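Local coordinates for regulatory protein SdiA (Escherichia coli, PDB 4LFU) that acts as a LuxR-type quorum-sensing receptor and transcription factor that responds to acyl-homoserine lactone autoinducers and activates the ftsQAZ cell-division genes, at residues A[111-123]-A[130-142]. Sequence-based numbering, arbitrary orientation.
Sequences RAHGLRRGVTQYL and LGFLSFSRCSARE
T120 and S134 meet at the tightly packed centre of an antiparallel hairpin, whose strands 117-123 and 130-137 run at 173° to each other. Their hydroxyls are hydrogen-bonded, T120 OG1 to S134 OG at 2.8 Å; the same oxygen, T120 OG1, is also hydrogen-bonded to W95 NE1, so two partners hold it. Beyond them Y122 and F132 lie side by side: Y122 CB packs 3.5 Å from F132 CD1, while the rings, tilted by only 18°, are slid apart and barely overlap. Nearly straight bonds, such as L133 N to Q121 O (2.8 Å, 170°), fix this register. G118, with no side chain, lets F135 O come within 3.0 Å of its CA. At the far end a classic beta bulge places R116 N and R117 N on the same acceptor, R137 O, at 3.0 and 3.1 Å. Here packing thins toward solvent: exposed A140 sets CB over one face of the R117 guanidinium, 3.9 Å from NH2. In the five-stranded sheet of the autoinducer-binding domain, the hairpin lies between strands 41-47 and 92-94; V119 and Q121 touch helix 147-167, L133 and F135 helix 23-36, and S134 nears a bound tetraethylene glycol on the opposite face.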
ATOM      1  N   ARG A 111     -19.711   4.236 -25.378  1.00 26.27           N
ATOM      2  CA  ARG A 111     -19.622   4.920 -26.673  1.00 27.35           C
ATOM      3  C   ARG A 111     -20.984   5.343 -27.244  1.00 27.77           C
ATOM      4  O   ARG A 111     -21.074   6.393 -27.900  1.00 28.49           O
ATOM      5  CB  ARG A 111     -18.905   4.040 -27.690  1.00 28.08           C
ATOM      6  CG  ARG A 111     -17.425   3.846 -27.422  1.00 28.92           C
ATOM      7  CD  ARG A 111     -16.790   3.131 -28.580  1.00 34.47           C
ATOM      8  NE  ARG A 111     -16.829   3.941 -29.801  1.00 39.40           N
ATOM      9  CZ  ARG A 111     -15.871   4.785 -30.188  1.00 42.32           C
ATOM     10  NH1 ARG A 111     -14.756   4.950 -29.468  1.00 43.09           N
ATOM     11  NH2 ARG A 111     -16.036   5.475 -31.306  1.00 45.26           N
ATOM     12  N   ALA A 112     -22.029   4.549 -26.983  1.00 27.50           N
ATOM     13  CA  ALA A 112     -23.400   4.884 -27.429  1.00 27.78           C
ATOM     14  C   ALA A 112     -23.972   6.083 -26.674  1.00 28.10           C
ATOM     15  O   ALA A 112     -24.855   6.764 -27.178  1.00 28.90           O
ATOM     16  CB  ALA A 112     -24.330   3.684 -27.290  1.00 27.19           C
ATOM     17  N   HIS A 113     -23.475   6.354 -25.468  1.00 27.24           N
ATOM     18  CA  HIS A 113     -23.962   7.492 -24.705  1.00 26.54           C
ATOM     19  C   HIS A 113     -23.076   8.715 -24.873  1.00 27.42           C
ATOM     20  O   HIS A 113     -23.343   9.791 -24.297  1.00 27.41           O
ATOM     21  CB  HIS A 113     -24.134   7.108 -23.231  1.00 26.17           C
ATOM     22  CG  HIS A 113     -25.265   6.159 -23.001  1.00 25.47           C
ATOM     23  ND1 HIS A 113     -25.180   4.815 -23.301  1.00 23.08           N
ATOM     24  CD2 HIS A 113     -26.524   6.366 -22.548  1.00 25.09           C
ATOM     25  CE1 HIS A 113     -26.328   4.231 -23.014  1.00 25.08           C
ATOM     26  NE2 HIS A 113     -27.160   5.148 -22.554  1.00 25.99           N
ATOM     27  N   GLY A 114     -22.010   8.555 -25.654  1.00 28.04           N
ATOM     28  CA  GLY A 114     -21.192   9.696 -26.034  1.00 29.01           C
ATOM     29  C   GLY A 114     -19.777   9.761 -25.505  1.00 29.68           C
ATOM     30  O   GLY A 114     -19.059  10.695 -25.839  1.00 30.62           O
ATOM     31  N   LEU A 115     -19.364   8.798 -24.681  1.00 30.16           N
ATOM     32  CA  LEU A 115     -17.972   8.745 -24.197  1.00 30.34           C
ATOM     33  C   LEU A 115     -16.983   8.302 -25.282  1.00 30.19           C
ATOM     34  O   LEU A 115     -17.208   7.308 -25.988  1.00 30.16           O
ATOM     35  CB  LEU A 115     -17.820   7.819 -22.976  1.00 30.13           C
ATOM     36  CG  LEU A 115     -18.107   8.255 -21.536  1.00 30.86           C
ATOM     37  CD1 LEU A 115     -17.634   7.149 -20.593  1.00 29.33           C
ATOM     38  CD2 LEU A 115     -17.457   9.598 -21.171  1.00 30.23           C
ATOM     39  N   ARG A 116     -15.862   9.013 -25.368  1.00 29.99           N
ATOM     40  CA  ARG A 116     -14.824   8.707 -26.370  1.00 30.46           C
ATOM     41  C   ARG A 116     -13.436   8.420 -25.771  1.00 30.32           C
ATOM     42  O   ARG A 116     -12.703   7.603 -26.292  1.00 30.36           O
ATOM     43  CB  ARG A 116     -14.741   9.835 -27.435  1.00 30.73           C
ATOM     44  CG  ARG A 116     -16.006   9.973 -28.357  1.00 31.06           C
ATOM     45  CD  ARG A 116     -16.245   8.732 -29.237  1.00 31.83           C
ATOM     46  NE  ARG A 116     -17.448   8.834 -30.081  1.00 34.26           N
ATOM     47  CZ  ARG A 116     -18.640   8.295 -29.798  1.00 35.07           C
ATOM     48  NH1 ARG A 116     -18.823   7.603 -28.680  1.00 33.50           N
ATOM     49  NH2 ARG A 116     -19.667   8.452 -30.634  1.00 33.92           N
ATOM     50  N   ARG A 117     -13.087   9.099 -24.682  1.00 30.28           N
ATOM     51  CA  ARG A 117     -11.711   9.129 -24.178  1.00 30.65           C
ATOM     52  C   ARG A 117     -11.704   9.258 -22.651  1.00 30.10           C
ATOM     53  O   ARG A 117     -12.637   9.818 -22.055  1.00 29.28           O
ATOM     54  CB  ARG A 117     -10.917  10.312 -24.795  1.00 30.85           C
ATOM     55  CG  ARG A 117     -10.766  10.340 -26.343  1.00 33.27           C
ATOM     56  CD  ARG A 117      -9.757   9.313 -26.888  1.00 37.63           C
ATOM     57  NE  ARG A 117      -9.586   9.421 -28.344  1.00 41.29           N
ATOM     58  CZ  ARG A 117     -10.287   8.753 -29.272  1.00 43.37           C
ATOM     59  NH1 ARG A 117     -11.252   7.900 -28.940  1.00 43.89           N
ATOM     60  NH2 ARG A 117     -10.031   8.950 -30.562  1.00 42.64           N
ATOM     61  N   GLY A 118     -10.656   8.728 -22.024  1.00 29.90           N
ATOM     62  CA  GLY A 118     -10.461   8.899 -20.588  1.00 28.50           C
ATOM     63  C   GLY A 118      -9.139   8.356 -20.095  1.00 27.90           C
ATOM     64  O   GLY A 118      -8.343   7.846 -20.858  1.00 27.30           O
ATOM     65  N   VAL A 119      -8.933   8.449 -18.794  1.00 27.31           N
ATOM     66  CA  VAL A 119      -7.682   8.077 -18.177  1.00 27.49           C
ATOM     67  C   VAL A 119      -7.963   7.671 -16.717  1.00 27.15           C
ATOM     68  O   VAL A 119      -8.861   8.216 -16.086  1.00 27.90           O
ATOM     69  CB  VAL A 119      -6.690   9.263 -18.283  1.00 27.19           C
ATOM     70  CG1 VAL A 119      -7.233  10.499 -17.566  1.00 27.23           C
ATOM     71  CG2 VAL A 119      -5.295   8.878 -17.779  1.00 27.08           C
ATOM     72  N   THR A 120      -7.229   6.713 -16.182  1.00 26.61           N
ATOM     73  CA  THR A 120      -7.394   6.381 -14.761  1.00 27.10           C
ATOM     74  C   THR A 120      -6.048   6.403 -14.023  1.00 27.23           C
ATOM     75  O   THR A 120      -5.023   5.974 -14.554  1.00 27.04           O
ATOM     76  CB  THR A 120      -8.126   5.029 -14.574  1.00 26.71           C
ATOM     77  OG1 THR A 120      -9.307   5.042 -15.373  1.00 27.88           O
ATOM     78  CG2 THR A 120      -8.528   4.780 -13.109  1.00 25.58           C
ATOM     79  N   GLN A 121      -6.056   6.946 -12.815  1.00 27.50           N
ATOM     80  CA  GLN A 121      -4.909   6.849 -11.931  1.00 27.73           C
ATOM     81  C   GLN A 121      -5.321   6.077 -10.678  1.00 27.69           C
ATOM     82  O   GLN A 121      -6.403   6.275 -10.173  1.00 26.67           O
ATOM     83  CB  GLN A 121      -4.393   8.228 -11.544  1.00 27.76           C
ATOM     84  CG  GLN A 121      -3.100   8.168 -10.743  1.00 28.25           C
ATOM     85  CD  GLN A 121      -1.867   8.098 -11.610  1.00 29.76           C
ATOM     86  OE1 GLN A 121      -1.885   8.472 -12.786  1.00 30.26           O
ATOM     87  NE2 GLN A 121      -0.774   7.626 -11.028  1.00 30.52           N
ATOM     88  N   TYR A 122      -4.452   5.202 -10.179  1.00 28.72           N
ATOM     89  CA  TYR A 122      -4.764   4.507  -8.934  1.00 29.69           C
ATOM     90  C   TYR A 122      -3.670   4.514  -7.853  1.00 30.22           C
ATOM     91  O   TYR A 122      -2.472   4.720  -8.144  1.00 30.09           O
ATOM     92  CB  TYR A 122      -5.293   3.095  -9.199  1.00 30.41           C
ATOM     93  CG  TYR A 122      -4.307   1.986  -8.982  1.00 30.96           C
ATOM     94  CD1 TYR A 122      -4.350   1.183  -7.828  1.00 32.50           C
ATOM     95  CD2 TYR A 122      -3.359   1.708  -9.940  1.00 31.44           C
ATOM     96  CE1 TYR A 122      -3.408   0.153  -7.632  1.00 31.57           C
ATOM     97  CE2 TYR A 122      -2.439   0.713  -9.767  1.00 31.79           C
ATOM     98  CZ  TYR A 122      -2.463  -0.065  -8.626  1.00 32.25           C
ATOM     99  OH  TYR A 122      -1.527  -1.070  -8.540  1.00 33.96           O
ATOM    100  N   LEU A 123      -4.124   4.307  -6.611  1.00 29.52           N
ATOM    101  CA  LEU A 123      -3.281   4.219  -5.437  1.00 30.09           C
ATOM    102  C   LEU A 123      -3.853   3.251  -4.404  1.00 29.88           C
ATOM    103  O   LEU A 123      -5.071   3.262  -4.111  1.00 28.93           O
ATOM    104  CB  LEU A 123      -3.157   5.597  -4.761  1.00 30.46           C
ATOM    105  CG  LEU A 123      -2.155   5.635  -3.597  1.00 32.01           C
ATOM    106  CD1 LEU A 123      -0.748   5.394  -4.117  1.00 33.17           C
ATOM    107  CD2 LEU A 123      -2.221   6.933  -2.808  1.00 30.29           C
ATOM    108  N   LEU A 130      -8.211   0.263  -2.329  1.00 28.17           N
ATOM    109  CA  LEU A 130      -7.641   0.680  -3.604  1.00 28.13           C
ATOM    110  C   LEU A 130      -8.495   1.801  -4.146  1.00 27.14           C
ATOM    111  O   LEU A 130      -9.706   1.628  -4.359  1.00 26.65           O
ATOM    112  CB  LEU A 130      -7.586  -0.496  -4.601  1.00 28.94           C
ATOM    113  CG  LEU A 130      -6.686  -1.710  -4.331  1.00 31.69           C
ATOM    114  CD1 LEU A 130      -6.883  -2.698  -5.458  1.00 34.84           C
ATOM    115  CD2 LEU A 130      -5.209  -1.320  -4.268  1.00 33.51           C
ATOM    116  N   GLY A 131      -7.867   2.954  -4.348  1.00 25.65           N
ATOM    117  CA  GLY A 131      -8.561   4.113  -4.863  1.00 24.16           C
ATOM    118  C   GLY A 131      -8.233   4.303  -6.322  1.00 24.52           C
ATOM    119  O   GLY A 131      -7.072   4.151  -6.744  1.00 23.55           O
ATOM    120  N   PHE A 132      -9.270   4.604  -7.098  1.00 24.27           N
ATOM    121  CA  PHE A 132      -9.154   4.831  -8.544  1.00 24.08           C
ATOM    122  C   PHE A 132      -9.756   6.192  -8.896  1.00 24.47           C
ATOM    123  O   PHE A 132     -10.920   6.461  -8.605  1.00 24.42           O
ATOM    124  CB  PHE A 132      -9.908   3.742  -9.312  1.00 23.10           C
ATOM    125  CG  PHE A 132      -9.363   2.346  -9.100  1.00 23.32           C
ATOM    126  CD1 PHE A 132      -8.454   1.802  -9.999  1.00 21.65           C
ATOM    127  CD2 PHE A 132      -9.770   1.573  -8.002  1.00 21.61           C
ATOM    128  CE1 PHE A 132      -7.935   0.539  -9.793  1.00 22.18           C
ATOM    129  CE2 PHE A 132      -9.278   0.269  -7.806  1.00 19.34           C
ATOM    130  CZ  PHE A 132      -8.362  -0.237  -8.689  1.00 22.15           C
ATOM    131  N   LEU A 133      -8.973   7.047  -9.537  1.00 25.03           N
ATOM    132  CA  LEU A 133      -9.501   8.309 -10.040  1.00 25.49           C
ATOM    133  C   LEU A 133      -9.528   8.288 -11.573  1.00 25.56           C
ATOM    134  O   LEU A 133      -8.492   8.170 -12.207  1.00 25.94           O
ATOM    135  CB  LEU A 133      -8.660   9.488  -9.533  1.00 25.68           C
ATOM    136  CG  LEU A 133      -9.057  10.881 -10.065  1.00 26.32           C
ATOM    137  CD1 LEU A 133     -10.438  11.308  -9.581  1.00 24.64           C
ATOM    138  CD2 LEU A 133      -7.991  11.879  -9.660  1.00 26.74           C
ATOM    139  N   SER A 134     -10.716   8.399 -12.151  1.00 25.73           N
ATOM    140  CA  SER A 134     -10.897   8.395 -13.605  1.00 25.90           C
ATOM    141  C   SER A 134     -11.351   9.745 -14.075  1.00 25.91           C
ATOM    142  O   SER A 134     -12.163  10.370 -13.421  1.00 25.55           O
ATOM    143  CB  SER A 134     -11.968   7.407 -13.991  1.00 25.03           C
ATOM    144  OG  SER A 134     -11.473   6.097 -13.941  1.00 27.27           O
ATOM    145  N   PHE A 135     -10.800  10.204 -15.191  1.00 27.34           N
ATOM    146  CA  PHE A 135     -11.353  11.347 -15.933  1.00 28.44           C
ATOM    147  C   PHE A 135     -11.844  10.849 -17.287  1.00 29.19           C
ATOM    148  O   PHE A 135     -11.228   9.981 -17.889  1.00 28.90           O
ATOM    149  CB  PHE A 135     -10.296  12.427 -16.180  1.00 28.85           C
ATOM    150  CG  PHE A 135      -9.820  13.147 -14.931  1.00 30.05           C
ATOM    151  CD1 PHE A 135     -10.646  13.296 -13.820  1.00 30.46           C
ATOM    152  CD2 PHE A 135      -8.546  13.706 -14.892  1.00 29.94           C
ATOM    153  CE1 PHE A 135     -10.207  13.962 -12.684  1.00 29.72           C
ATOM    154  CE2 PHE A 135      -8.111  14.399 -13.761  1.00 29.36           C
ATOM    155  CZ  PHE A 135      -8.948  14.518 -12.659  1.00 29.97           C
ATOM    156  N   SER A 136     -12.953  11.390 -17.770  1.00 30.32           N
ATOM    157  CA  SER A 136     -13.443  10.996 -19.091  1.00 31.53           C
ATOM    158  C   SER A 136     -13.987  12.173 -19.884  1.00 32.35           C
ATOM    159  O   SER A 136     -14.314  13.195 -19.337  1.00 32.33           O
ATOM    160  CB  SER A 136     -14.476   9.865 -19.007  1.00 30.67           C
ATOM    161  OG  SER A 136     -15.630  10.290 -18.324  1.00 30.62           O
ATOM    162  N   ARG A 137     -14.086  11.984 -21.183  1.00 34.40           N
ATOM    163  CA  ARG A 137     -14.395  13.040 -22.110  1.00 36.52           C
ATOM    164  C   ARG A 137     -15.261  12.479 -23.241  1.00 37.95           C
ATOM    165  O   ARG A 137     -15.053  11.337 -23.717  1.00 36.65           O
ATOM    166  CB  ARG A 137     -13.080  13.584 -22.665  1.00 36.39           C
ATOM    167  CG  ARG A 137     -13.197  14.885 -23.372  1.00 38.24           C
ATOM    168  CD  ARG A 137     -11.858  15.581 -23.440  1.00 40.70           C
ATOM    169  NE  ARG A 137     -10.809  14.751 -24.002  1.00 41.22           N
ATOM    170  CZ  ARG A 137      -9.529  14.827 -23.642  1.00 43.22           C
ATOM    171  NH1 ARG A 137      -8.635  14.027 -24.213  1.00 43.54           N
ATOM    172  NH2 ARG A 137      -9.137  15.693 -22.707  1.00 42.82           N
ATOM    173  N   CYS A 138     -16.216  13.299 -23.671  1.00 40.37           N
ATOM    174  CA  CYS A 138     -17.103  12.957 -24.779  1.00 43.66           C
ATOM    175  C   CYS A 138     -16.515  13.292 -26.140  1.00 45.81           C
ATOM    176  O   CYS A 138     -17.108  12.958 -27.160  1.00 46.93           O
ATOM    177  CB  CYS A 138     -18.459  13.646 -24.614  1.00 43.48           C
ATOM    178  SG  CYS A 138     -19.335  13.141 -23.109  1.00 44.19           S
ATOM    179  N   SER A 139     -15.353  13.943 -26.154  1.00 48.38           N
ATOM    180  CA  SER A 139     -14.733  14.418 -27.392  1.00 50.51           C
ATOM    181  C   SER A 139     -13.520  13.588 -27.782  1.00 51.86           C
ATOM    182  O   SER A 139     -12.625  13.339 -26.981  1.00 51.55           O
ATOM    183  CB  SER A 139     -14.358  15.902 -27.288  1.00 50.68           C
ATOM    184  OG  SER A 139     -13.354  16.237 -28.241  1.00 52.05           O
ATOM    185  N   ALA A 140     -13.512  13.175 -29.041  1.00 54.10           N
ATOM    186  CA  ALA A 140     -12.482  12.298 -29.577  1.00 56.47           C
ATOM    187  C   ALA A 140     -11.321  13.106 -30.157  1.00 58.02           C
ATOM    188  O   ALA A 140     -10.412  12.540 -30.772  1.00 58.18           O
ATOM    189  CB  ALA A 140     -13.084  11.374 -30.647  1.00 56.11           C
ATOM    190  N   ARG A 141     -11.361  14.424 -29.965  1.00 59.84           N
ATOM    191  CA  ARG A 141     -10.368  15.304 -30.559  1.00 62.27           C
ATOM    192  C   ARG A 141      -9.094  15.372 -29.721  1.00 63.47           C
ATOM    193  O   ARG A 141      -9.134  15.449 -28.476  1.00 63.58           O
ATOM    194  CB  ARG A 141     -10.940  16.702 -30.812  1.00 62.55           C
ATOM    195  CG  ARG A 141     -11.531  16.888 -32.204  1.00 64.53           C
ATOM    196  CD  ARG A 141     -12.069  18.303 -32.348  1.00 68.13           C
ATOM    197  NE  ARG A 141     -12.024  18.789 -33.728  1.00 69.79           N
ATOM    198  CZ  ARG A 141     -12.333  20.034 -34.097  1.00 70.59           C
ATOM    199  NH1 ARG A 141     -12.719  20.931 -33.190  1.00 70.20           N
ATOM    200  NH2 ARG A 141     -12.255  20.386 -35.376  1.00 70.49           N
ATOM    201  N   GLU A 142      -7.968  15.335 -30.431  1.00 64.72           N
ATOM    202  CA  GLU A 142      -6.652  15.348 -29.821  1.00 65.86           C
ATOM    203  C   GLU A 142      -6.450  16.639 -29.031  1.00 66.01           C
ATOM    204  O   GLU A 142      -6.482  17.743 -29.591  1.00 65.94           O
ATOM    205  CB  GLU A 142      -5.569  15.210 -30.898  1.00 66.39           C
ATOM    206  CG  GLU A 142      -4.360  14.388 -30.462  1.00 68.36           C
ATOM    207  CD  GLU A 142      -4.451  12.933 -30.904  1.00 70.78           C
ATOM    208  OE1 GLU A 142      -4.302  12.669 -32.123  1.00 71.22           O
ATOM    209  OE2 GLU A 142      -4.656  12.056 -30.029  1.00 71.29           O
TER